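Local atomic coordinates of uncharacterized protein (Thermus thermophilus HB8, PDB entry 6SCE), a protein that is a DNA nuclease of type III CRISPR defence that is switched on by cyclic oligoadenylate. Residues W190-P195 against P226-H231; Y309-P314 against G414-P419; A589-G594 against A607-E612. One frame throughout, in Å; residues are numbered along the deposited sequence.

Contact 1: residues W190-P195 against P226-H231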
loop_
_atom_site.group_PDB
_atom_site.type_symbol
_atom_site.label_atom_id
_atom_site.label_comp_id
_atom_site.label_asym_id
_atom_site.label_seq_id
_atom_site.Cartn_x
_atom_site.Cartn_y
_atom_site.Cartn_z
ATOM N N TRP A 190 1.719 15.896 6.625
ATOM C CA TRP A 190 0.420 16.573 6.538
ATOM C C TRP A 190 -0.118 16.484 7.979
ATOM O O TRP A 190 -0.364 15.408 8.497
ATOM C CB TRP A 190 -0.463 15.859 5.547
ATOM C CG TRP A 190 -1.815 16.464 5.265
ATOM C CD1 TRP A 190 -3.007 15.812 5.281
ATOM C CD2 TRP A 190 -2.108 17.821 4.916
ATOM N NE1 TRP A 190 -4.041 16.672 4.964
ATOM C CE2 TRP A 190 -3.513 17.916 4.742
ATOM C CE3 TRP A 190 -1.328 18.961 4.745
ATOM C CZ2 TRP A 190 -4.148 19.107 4.399
ATOM C CZ3 TRP A 190 -1.961 20.163 4.402
ATOM C CH2 TRP A 190 -3.354 20.217 4.218
ATOM N N TYR A 191 -0.189 17.633 8.620
ATOM C CA TYR A 191 -0.384 17.718 10.068
ATOM C C TYR A 191 -1.745 18.338 10.361
ATOM O O TYR A 191 -2.062 19.428 9.910
ATOM C CB TYR A 191 0.742 18.537 10.659
ATOM C CG TYR A 191 0.751 18.679 12.162
ATOM C CD1 TYR A 191 0.060 19.717 12.787
ATOM C CD2 TYR A 191 1.480 17.820 12.953
ATOM C CE1 TYR A 191 0.090 19.879 14.172
ATOM C CE2 TYR A 191 1.495 17.970 14.341
ATOM C CZ TYR A 191 0.820 19.017 14.927
ATOM O OH TYR A 191 0.863 19.136 16.297
ATOM N N TRP A 192 -2.534 17.609 11.136
ATOM C CA TRP A 192 -3.950 17.930 11.412
ATOM C C TRP A 192 -4.015 19.111 12.366
ATOM O O TRP A 192 -3.360 19.113 13.401
ATOM C CB TRP A 192 -4.583 16.688 12.021
ATOM C CG TRP A 192 -5.973 16.723 12.635
ATOM C CD1 TRP A 192 -6.349 17.367 13.775
ATOM C CD2 TRP A 192 -7.125 15.986 12.193
ATOM N NE1 TRP A 192 -7.671 17.100 14.051
ATOM C CE2 TRP A 192 -8.168 16.250 13.102
ATOM C CE3 TRP A 192 -7.371 15.122 11.133
ATOM C CZ2 TRP A 192 -9.457 15.681 12.967
ATOM C CZ3 TRP A 192 -8.633 14.569 10.991
ATOM C CH2 TRP A 192 -9.667 14.855 11.916
ATOM N N VAL A 193 -4.787 20.116 11.987
ATOM C CA VAL A 193 -5.008 21.288 12.834
ATOM C C VAL A 193 -6.502 21.576 12.827
ATOM O O VAL A 193 -7.204 21.384 11.821
ATOM C CB VAL A 193 -4.209 22.530 12.369
ATOM C CG1 VAL A 193 -2.728 22.310 12.606
ATOM C CG2 VAL A 193 -4.490 22.865 10.918
ATOM N N ARG A 194 -7.006 21.993 13.971
ATOM C CA ARG A 194 -8.408 22.388 14.079
ATOM C C ARG A 194 -8.351 23.718 14.810
ATOM O O ARG A 194 -8.571 23.766 16.018
ATOM C CB ARG A 194 -9.207 21.354 14.866
ATOM C CG ARG A 194 -9.540 20.085 14.121
ATOM C CD ARG A 194 -10.283 20.382 12.823
ATOM N NE ARG A 194 -10.766 19.195 12.118
ATOM C CZ ARG A 194 -10.089 18.509 11.187
ATOM N NH1 ARG A 194 -10.674 17.458 10.620
ATOM N NH2 ARG A 194 -8.835 18.835 10.819
ATOM N N PRO A 195 -7.980 24.792 14.084
ATOM C CA PRO A 195 -7.732 26.087 14.729
ATOM C C PRO A 195 -9.012 26.860 15.130
ATOM O O PRO A 195 -8.934 27.759 15.960
ATOM C CB PRO A 195 -6.915 26.848 13.677
ATOM C CG PRO A 195 -7.357 26.278 12.367
ATOM C CD PRO A 195 -7.780 24.849 12.623
ATOM N N PRO A 226 0.601 11.228 7.594
ATOM C CA PRO A 226 -0.513 11.989 8.158
ATOM C C PRO A 226 -0.370 11.993 9.674
ATOM O O PRO A 226 -0.522 10.942 10.325
ATOM C CB PRO A 226 -1.750 11.186 7.729
ATOM C CG PRO A 226 -1.239 10.042 6.880
ATOM C CD PRO A 226 0.192 9.861 7.282
ATOM N N VAL A 227 -0.073 13.149 10.220
ATOM C CA VAL A 227 0.196 13.270 11.651
ATOM C C VAL A 227 -1.033 13.896 12.282
ATOM O O VAL A 227 -1.439 14.974 11.858
ATOM C CB VAL A 227 1.412 14.145 11.924
ATOM C CG1 VAL A 227 1.658 14.235 13.436
ATOM C CG2 VAL A 227 2.653 13.612 11.218
ATOM N N VAL A 228 -1.663 13.187 13.226
ATOM C CA VAL A 228 -2.923 13.632 13.787
ATOM C C VAL A 228 -2.847 13.690 15.312
ATOM O O VAL A 228 -2.819 12.632 15.963
ATOM C CB VAL A 228 -4.080 12.740 13.351
ATOM C CG1 VAL A 228 -5.378 13.143 14.076
ATOM C CG2 VAL A 228 -4.294 12.876 11.854
ATOM N N PRO A 229 -2.723 14.903 15.871
ATOM C CA PRO A 229 -2.726 15.023 17.344
ATOM C C PRO A 229 -4.144 14.843 17.820
ATOM O O PRO A 229 -5.056 15.533 17.343
ATOM C CB PRO A 229 -2.205 16.436 17.598
ATOM C CG PRO A 229 -1.543 16.842 16.314
ATOM C CD PRO A 229 -2.371 16.184 15.250
ATOM N N TYR A 230 -4.353 13.855 18.683
ATOM C CA TYR A 230 -5.693 13.506 19.075
ATOM C C TYR A 230 -6.309 14.597 19.963
ATOM O O TYR A 230 -5.598 15.392 20.588
ATOM C CB TYR A 230 -5.764 12.105 19.686
ATOM C CG TYR A 230 -4.981 11.865 20.954
ATOM C CD1 TYR A 230 -5.447 12.323 22.177
ATOM C CD2 TYR A 230 -3.793 11.127 20.941
ATOM C CE1 TYR A 230 -4.738 12.075 23.342
ATOM C CE2 TYR A 230 -3.090 10.866 22.105
ATOM C CZ TYR A 230 -3.565 11.343 23.307
ATOM O OH TYR A 230 -2.864 11.100 24.472
ATOM N N HIS A 231 -7.626 14.625 19.968
ATOM C CA HIS A 231 -8.416 15.684 20.619
ATOM C C HIS A 231 -8.582 15.395 22.122
ATOM O O HIS A 231 -9.645 14.969 22.574
ATOM C CB HIS A 231 -9.777 15.761 19.955
ATOM C CG HIS A 231 -9.749 16.395 18.593
ATOM N ND1 HIS A 231 -10.896 16.659 17.877
ATOM C CD2 HIS A 231 -8.714 16.814 17.815
ATOM C CE1 HIS A 231 -10.575 17.226 16.724
ATOM N NE2 HIS A 231 -9.259 17.333 16.661
#

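Contact 2: residues Y309-P314 against G414-P419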
loop_
_atom_site.group_PDB
_atom_site.type_symbol
_atom_site.label_atom_id
_atom_site.label_comp_id
_atom_site.label_asym_id
_atom_site.label_seq_id
_atom_site.Cartn_x
_atom_site.Cartn_y
_atom_site.Cartn_z
ATOM N N TYR A 309 4.069 -16.946 -0.650
ATOM C CA TYR A 309 3.632 -18.125 0.100
ATOM C C TYR A 309 2.949 -19.154 -0.839
ATOM O O TYR A 309 3.260 -20.336 -0.783
ATOM C CB TYR A 309 2.686 -17.698 1.217
ATOM C CG TYR A 309 1.898 -18.845 1.774
ATOM C CD1 TYR A 309 2.519 -19.800 2.552
ATOM C CD2 TYR A 309 0.555 -19.010 1.461
ATOM C CE1 TYR A 309 1.811 -20.884 3.035
ATOM C CE2 TYR A 309 -0.168 -20.082 1.953
ATOM C CZ TYR A 309 0.479 -21.018 2.734
ATOM O OH TYR A 309 -0.200 -22.098 3.227
ATOM N N LEU A 310 2.043 -18.703 -1.697
ATOM C CA LEU A 310 1.337 -19.619 -2.596
ATOM C C LEU A 310 2.314 -20.288 -3.564
ATOM O O LEU A 310 2.230 -21.492 -3.813
ATOM C CB LEU A 310 0.240 -18.911 -3.369
ATOM C CG LEU A 310 -0.910 -18.350 -2.543
ATOM C CD1 LEU A 310 -1.878 -17.635 -3.459
ATOM C CD2 LEU A 310 -1.586 -19.445 -1.746
ATOM N N HIS A 311 3.267 -19.511 -4.068
ATOM C CA HIS A 311 4.265 -20.037 -5.013
ATOM C C HIS A 311 5.264 -20.992 -4.354
ATOM O O HIS A 311 5.505 -22.106 -4.860
ATOM C CB HIS A 311 4.974 -18.864 -5.675
ATOM C CG HIS A 311 6.158 -19.241 -6.505
ATOM N ND1 HIS A 311 6.042 -19.891 -7.716
ATOM C CD2 HIS A 311 7.481 -19.052 -6.299
ATOM C CE1 HIS A 311 7.250 -20.066 -8.228
ATOM N NE2 HIS A 311 8.139 -19.572 -7.387
ATOM N N ALA A 312 5.842 -20.577 -3.235
ATOM C CA ALA A 312 6.995 -21.289 -2.675
ATOM C C ALA A 312 6.594 -22.489 -1.822
ATOM O O ALA A 312 7.365 -23.423 -1.730
ATOM C CB ALA A 312 7.840 -20.373 -1.834
ATOM N N GLY A 313 5.421 -22.434 -1.188
ATOM C CA GLY A 313 4.999 -23.476 -0.237
ATOM C C GLY A 313 6.089 -23.796 0.773
ATOM O O GLY A 313 6.533 -24.928 0.878
ATOM N N PRO A 314 6.568 -22.777 1.503
ATOM C CA PRO A 314 7.700 -22.982 2.367
ATOM C C PRO A 314 7.400 -23.784 3.633
ATOM O O PRO A 314 6.271 -23.748 4.136
ATOM C CB PRO A 314 8.068 -21.548 2.771
ATOM C CG PRO A 314 6.759 -20.848 2.793
ATOM C CD PRO A 314 6.030 -21.411 1.620
ATOM N N GLY A 414 12.032 -15.211 -17.312
ATOM C CA GLY A 414 10.822 -15.996 -17.280
ATOM C C GLY A 414 9.860 -15.475 -16.210
ATOM O O GLY A 414 10.206 -14.555 -15.439
ATOM N N GLU A 415 8.676 -16.071 -16.178
ATOM C CA GLU A 415 7.593 -15.725 -15.239
ATOM C C GLU A 415 7.028 -16.985 -14.638
ATOM O O GLU A 415 7.029 -18.044 -15.296
ATOM C CB GLU A 415 6.480 -14.986 -15.970
ATOM C CG GLU A 415 6.960 -13.741 -16.683
ATOM C CD GLU A 415 5.842 -12.986 -17.395
ATOM O OE1 GLU A 415 4.658 -13.380 -17.328
ATOM O OE2 GLU A 415 6.162 -11.973 -18.013
ATOM N N ALA A 416 6.556 -16.914 -13.392
ATOM C CA ALA A 416 5.823 -18.026 -12.797
ATOM C C ALA A 416 4.365 -17.673 -12.622
ATOM O O ALA A 416 4.018 -16.615 -12.070
ATOM C CB ALA A 416 6.430 -18.449 -11.465
ATOM N N GLU A 417 3.504 -18.530 -13.148
ATOM C CA GLU A 417 2.074 -18.425 -12.887
ATOM C C GLU A 417 1.864 -18.875 -11.453
ATOM O O GLU A 417 2.351 -19.931 -11.052
ATOM C CB GLU A 417 1.308 -19.355 -13.832
ATOM C CG GLU A 417 1.214 -18.838 -15.246
ATOM C CD GLU A 417 0.451 -17.530 -15.336
ATOM O OE1 GLU A 417 -0.462 -17.259 -14.514
ATOM O OE2 GLU A 417 0.785 -16.758 -16.225
ATOM N N VAL A 418 1.153 -18.064 -10.687
ATOM C CA VAL A 418 0.894 -18.333 -9.279
ATOM C C VAL A 418 -0.337 -19.217 -9.175
ATOM O O VAL A 418 -1.279 -19.017 -9.935
ATOM C CB VAL A 418 0.640 -17.013 -8.560
ATOM C CG1 VAL A 418 0.351 -17.218 -7.073
ATOM C CG2 VAL A 418 1.878 -16.142 -8.698
ATOM N N PRO A 419 -0.348 -20.176 -8.240
ATOM C CA PRO A 419 -1.583 -20.974 -8.080
ATOM C C PRO A 419 -2.636 -20.189 -7.286
ATOM O O PRO A 419 -2.973 -20.535 -6.159
ATOM C CB PRO A 419 -1.123 -22.221 -7.332
ATOM C CG PRO A 419 0.210 -21.894 -6.743
ATOM C CD PRO A 419 0.780 -20.699 -7.462
HETATM O O HOH W 1 3.811 -20.923 -8.861
#

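Contact 3: residues A589-G594 against A607-E612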
loop_
_atom_site.group_PDB
_atom_site.type_symbol
_atom_site.label_atom_id
_atom_site.label_comp_id
_atom_site.label_asym_id
_atom_site.label_seq_id
_atom_site.Cartn_x
_atom_site.Cartn_y
_atom_site.Cartn_z
ATOM N N ALA A 589 -25.720 -1.517 -6.682
ATOM C CA ALA A 589 -27.050 -1.020 -6.323
ATOM C C ALA A 589 -28.138 -1.885 -6.955
ATOM O O ALA A 589 -28.014 -2.318 -8.094
ATOM C CB ALA A 589 -27.218 0.421 -6.776
ATOM N N ARG A 590 -29.207 -2.138 -6.210
ATOM C CA ARG A 590 -30.409 -2.740 -6.797
ATOM C C ARG A 590 -30.895 -1.861 -7.947
ATOM O O ARG A 590 -31.087 -2.345 -9.068
ATOM C CB ARG A 590 -31.507 -2.886 -5.744
ATOM C CG ARG A 590 -32.686 -3.720 -6.207
ATOM C CD ARG A 590 -33.917 -3.491 -5.342
ATOM N NE ARG A 590 -35.132 -3.748 -6.112
ATOM C CZ ARG A 590 -35.783 -2.851 -6.852
ATOM N NH1 ARG A 590 -36.879 -3.225 -7.505
ATOM N NH2 ARG A 590 -35.364 -1.592 -6.946
ATOM N N ARG A 591 -31.046 -0.565 -7.659
ATOM C CA ARG A 591 -31.505 0.417 -8.645
ATOM C C ARG A 591 -30.605 1.660 -8.700
ATOM O O ARG A 591 -30.473 2.387 -7.715
ATOM C CB ARG A 591 -32.946 0.846 -8.313
ATOM C CG ARG A 591 -33.691 1.566 -9.440
ATOM C CD ARG A 591 -34.024 0.687 -10.646
ATOM N NE ARG A 591 -34.657 -0.591 -10.288
ATOM C CZ ARG A 591 -35.524 -1.269 -11.047
ATOM N NH1 ARG A 591 -35.905 -0.822 -12.245
ATOM N NH2 ARG A 591 -36.014 -2.420 -10.598
ATOM N N TRP A 592 -30.007 1.912 -9.859
ATOM C CA TRP A 592 -29.291 3.164 -10.085
ATOM C C TRP A 592 -30.228 4.195 -10.709
ATOM O O TRP A 592 -30.926 3.892 -11.674
ATOM C CB TRP A 592 -28.074 2.966 -10.999
ATOM C CG TRP A 592 -27.137 4.142 -10.910
ATOM C CD1 TRP A 592 -27.236 5.330 -11.583
ATOM C CD2 TRP A 592 -25.988 4.259 -10.063
ATOM N NE1 TRP A 592 -26.213 6.172 -11.217
ATOM C CE2 TRP A 592 -25.434 5.540 -10.282
ATOM C CE3 TRP A 592 -25.373 3.407 -9.143
ATOM C CZ2 TRP A 592 -24.293 5.986 -9.612
ATOM C CZ3 TRP A 592 -24.240 3.850 -8.483
ATOM C CH2 TRP A 592 -23.714 5.128 -8.718
ATOM N N ARG A 593 -30.208 5.415 -10.172
ATOM C CA ARG A 593 -31.034 6.520 -10.674
ATOM C C ARG A 593 -30.222 7.721 -11.158
ATOM O O ARG A 593 -30.177 7.988 -12.360
ATOM C CB ARG A 593 -32.023 6.962 -9.598
ATOM C CG ARG A 593 -33.184 5.999 -9.482
ATOM C CD ARG A 593 -33.845 6.016 -8.120
ATOM N NE ARG A 593 -34.618 4.791 -7.924
ATOM C CZ ARG A 593 -35.355 4.522 -6.851
ATOM N NH1 ARG A 593 -35.443 5.394 -5.848
ATOM N NH2 ARG A 593 -36.012 3.370 -6.783
ATOM N N GLY A 594 -29.580 8.425 -10.225
ATOM C CA GLY A 594 -29.044 9.768 -10.474
ATOM C C GLY A 594 -27.912 9.905 -11.484
ATOM O O GLY A 594 -27.830 9.159 -12.471
ATOM N N ALA A 607 -25.064 -2.173 -11.233
ATOM C CA ALA A 607 -26.462 -2.159 -10.828
ATOM C C ALA A 607 -27.286 -3.260 -11.496
ATOM O O ALA A 607 -27.047 -3.627 -12.649
ATOM C CB ALA A 607 -27.072 -0.793 -11.100
ATOM N N LEU A 608 -28.245 -3.789 -10.741
ATOM C CA LEU A 608 -29.174 -4.789 -11.256
ATOM C C LEU A 608 -30.059 -4.145 -12.327
ATOM O O LEU A 608 -30.228 -4.703 -13.418
ATOM C CB LEU A 608 -30.002 -5.416 -10.130
ATOM C CG LEU A 608 -29.364 -6.626 -9.445
ATOM C CD1 LEU A 608 -27.999 -6.283 -8.863
ATOM C CD2 LEU A 608 -30.269 -7.178 -8.352
ATOM N N GLU A 609 -30.591 -2.962 -12.017
ATOM C CA GLU A 609 -31.291 -2.137 -13.007
ATOM C C GLU A 609 -30.821 -0.691 -12.951
ATOM O O GLU A 609 -30.432 -0.193 -11.892
ATOM C CB GLU A 609 -32.805 -2.174 -12.776
ATOM C CG GLU A 609 -33.457 -3.540 -12.919
ATOM C CD GLU A 609 -33.361 -4.122 -14.322
ATOM O OE1 GLU A 609 -33.082 -3.372 -15.288
ATOM O OE2 GLU A 609 -33.564 -5.347 -14.458
ATOM N N GLY A 610 -30.864 -0.020 -14.099
ATOM C CA GLY A 610 -30.608 1.413 -14.166
ATOM C C GLY A 610 -29.168 1.752 -14.486
ATOM O O GLY A 610 -28.305 0.875 -14.583
ATOM N N GLY A 611 -28.920 3.040 -14.678
ATOM C CA GLY A 611 -27.576 3.527 -14.933
ATOM C C GLY A 611 -26.941 3.135 -16.260
ATOM O O GLY A 611 -25.750 3.378 -16.458
ATOM N N GLU A 612 -27.705 2.536 -17.176
ATOM C CA GLU A 612 -27.211 2.353 -18.540
ATOM C C GLU A 612 -26.886 3.751 -19.039
ATOM O O GLU A 612 -27.640 4.692 -18.786
ATOM C CB GLU A 612 -28.254 1.708 -19.467
ATOM C CG GLU A 612 -28.557 0.238 -19.207
ATOM C CD GLU A 612 -29.541 0.008 -18.065
ATOM O OE1 GLU A 612 -30.333 0.925 -17.740
ATOM O OE2 GLU A 612 -29.521 -1.102 -17.487
#

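Contact 1: residues W190-P195 against P226-H231
The indole of Trp192 is overlapped on one face by Val228. The CG1 methyl of Val228 sits 4.0 Å from the centre of the five-membered ring of Trp192, a CH-pi contact. The other face takes the guanidinium of Arg194, with NH2 over the ring. That group is kept there by a bond from Arg194 NH2 to Val193 O, 3.2 Å. The indole edge is used as well. Trp192 NE1 donates to His231 NE2 at 3.1 Å, and the bond leaves the His231 ring plane at a tilt. The two rings meet at their margins, with planes 61° apart. His231 ND1 bonds to Lys202 O, so both ring nitrogens are engaged and the rotation of the imidazole is fixed. His231 is also the N-cap of the helix that follows.

Tyr191 projects on the other side of the sheet from Trp190. Its CG is anti to the backbone N (chi1 -177°), which sends the ring along the strand toward Pro229. There Tyr191 OH lies 3.3 Å from Pro229 CG. Nearer the root of the ring, Tyr191 CD2 packs on Val227 CG1 at 3.6 Å.

Two backbone bonds join the strands. Val227 N donates to Trp190 O, and Trp192 N donates to Val227 O, each 2.9 Å. Phe212 of helix 206-220 stacks on Trp190 and meets Trp192 edge-to-face. The strands run side by side, 17° apart. Helix 206-220 links these parallel neighbours in sequence and packs against Trp190 and Trp192: a beta-alpha-beta crossover within a mixed sheet.

Contact 2: residues Y309-P314 against G414-P419
The imidazole of His311 meets the methyl of Ala416 at an oblique angle, and a water lies in its plane at the edge. His311 CE1 is 3.7 Å from Ala416 CB. His376, of strand 375-378, also meets the His311 ring, with the planes roughly perpendicular. These groups belong to a Rossmann-like alpha/beta domain, consistent with a CARF domain. The contact joins the C-terminal end of helix 303-312 to the edge strand 415-417, the outer arm of an antiparallel hairpin with strand 407-410.

The His311 ring reaches the strand because its CG is anti to the backbone N (chi1 171°). Leu408, on the neighbouring strand, touches the same side chain. No direct hydrogen bond crosses between the two segments; apart from one bridging water, the touches are van der Waals ones.

Leu310 supplies most of the rest. Its CB lies 4.1 Å from Val418 CG1. Its backbone carbonyl comes close to the ring of Pro419, with Leu310 O 3.6 Å from Pro419 CG. Pro419 CD also comes near the backbone of the next residue, 4.3 Å from His311 CA. The proline thus lies against the last turn of the helix, and Trp420 continues the cover on Leu310. Val418 rests on Leu408 too, so it touches both the helix and strand 407-410.

The helix ends just beyond this patch. Gly313 N donates to Tyr309 O at 3.0 Å, and Gly313 then leaves the helix with positive phi. On the strand, Ala416 bonds through its backbone to Leu408, which sets the strand, and with it the methyl, near His311.

One water completes the join: it lies 2.7 Å from His311 ND1 and donates to Glu417 O at 2.8 Å.

Contact 3: residues A589-G594 against A607-E612
Arg591 folds back over Glu609 through its torsions. CG is anti to the backbone N (chi1 -164°), and the chain then bends twice, at chi2 (68°) and chi3 (49°). The bends lay the guanidinium flat on the stem of Glu609, with Arg591 CZ 3.3 Å from Glu609 CB. Glu609 CB sits over the centre of the guanidinium face. Glu609 CG follows alongside, 3.6 Å from Arg591 NH2. The two side chains point the same way, yet this is not a salt bridge: Arg591 NH1 and Glu609 OE1 stay 4.9 Å apart. The carboxylate leads away, and its OE1 forms a long, weak ion pair with Arg618. Arg591 NE is buried here and has no partner in the model. A leucine at Arg591 would lack the guanidinium, and the stem of Glu609 would probably lose its flat cover and be freer to turn.

Both segments turn a corner at this place, at residues 590 and 591 and at 608 and 609. The first corner interrupts strand 584-592; the second follows the end of its parallel neighbour 603-607. Both strands belong to the mixed sheet of the C-terminal domain, whose alpha/beta layout and sequence are consistent with a PD-(D/E)XK nuclease. Pairing continues round the corner. Leu608 N donates to Ala589 O at 3.0 Å, Glu609 N to Arg590 O at 3.1 Å, and Trp592 N to Glu609 O at 3.0 Å.

Trp592 turns the other way, onto helix 561-579 near Leu564, and its NE1 bonds to Ala595 O. Its CB packs on Ala607 CB at 3.9 Å. Gly610 and Gly611 let the loop pass close to Trp592: a CB on Gly610 would run into Trp592 O, and one on Gly611 would press on the Trp592 ring.

In the fold
The three contacts follow one another along the chain and fall in three separate parts of it. Their centres are 43 Å apart for contacts 1 and 2, 39 Å for contacts 1 and 3, and 40 Å for contacts 2 and 3. None touches another; the nearest atoms of any pair are at least about 26 Å apart. Contacts 1 and 2 lie on opposite sides of the chain's centre. Both come near the bound nucleic acid, probably the cyclic oligoadenylate activator, with nearest atoms about 11 Å away for contact 1 and about 9 Å for contact 2. Contact 3, in the probable nuclease domain, is more remote, its nearest atom about 25 Å from that ligand.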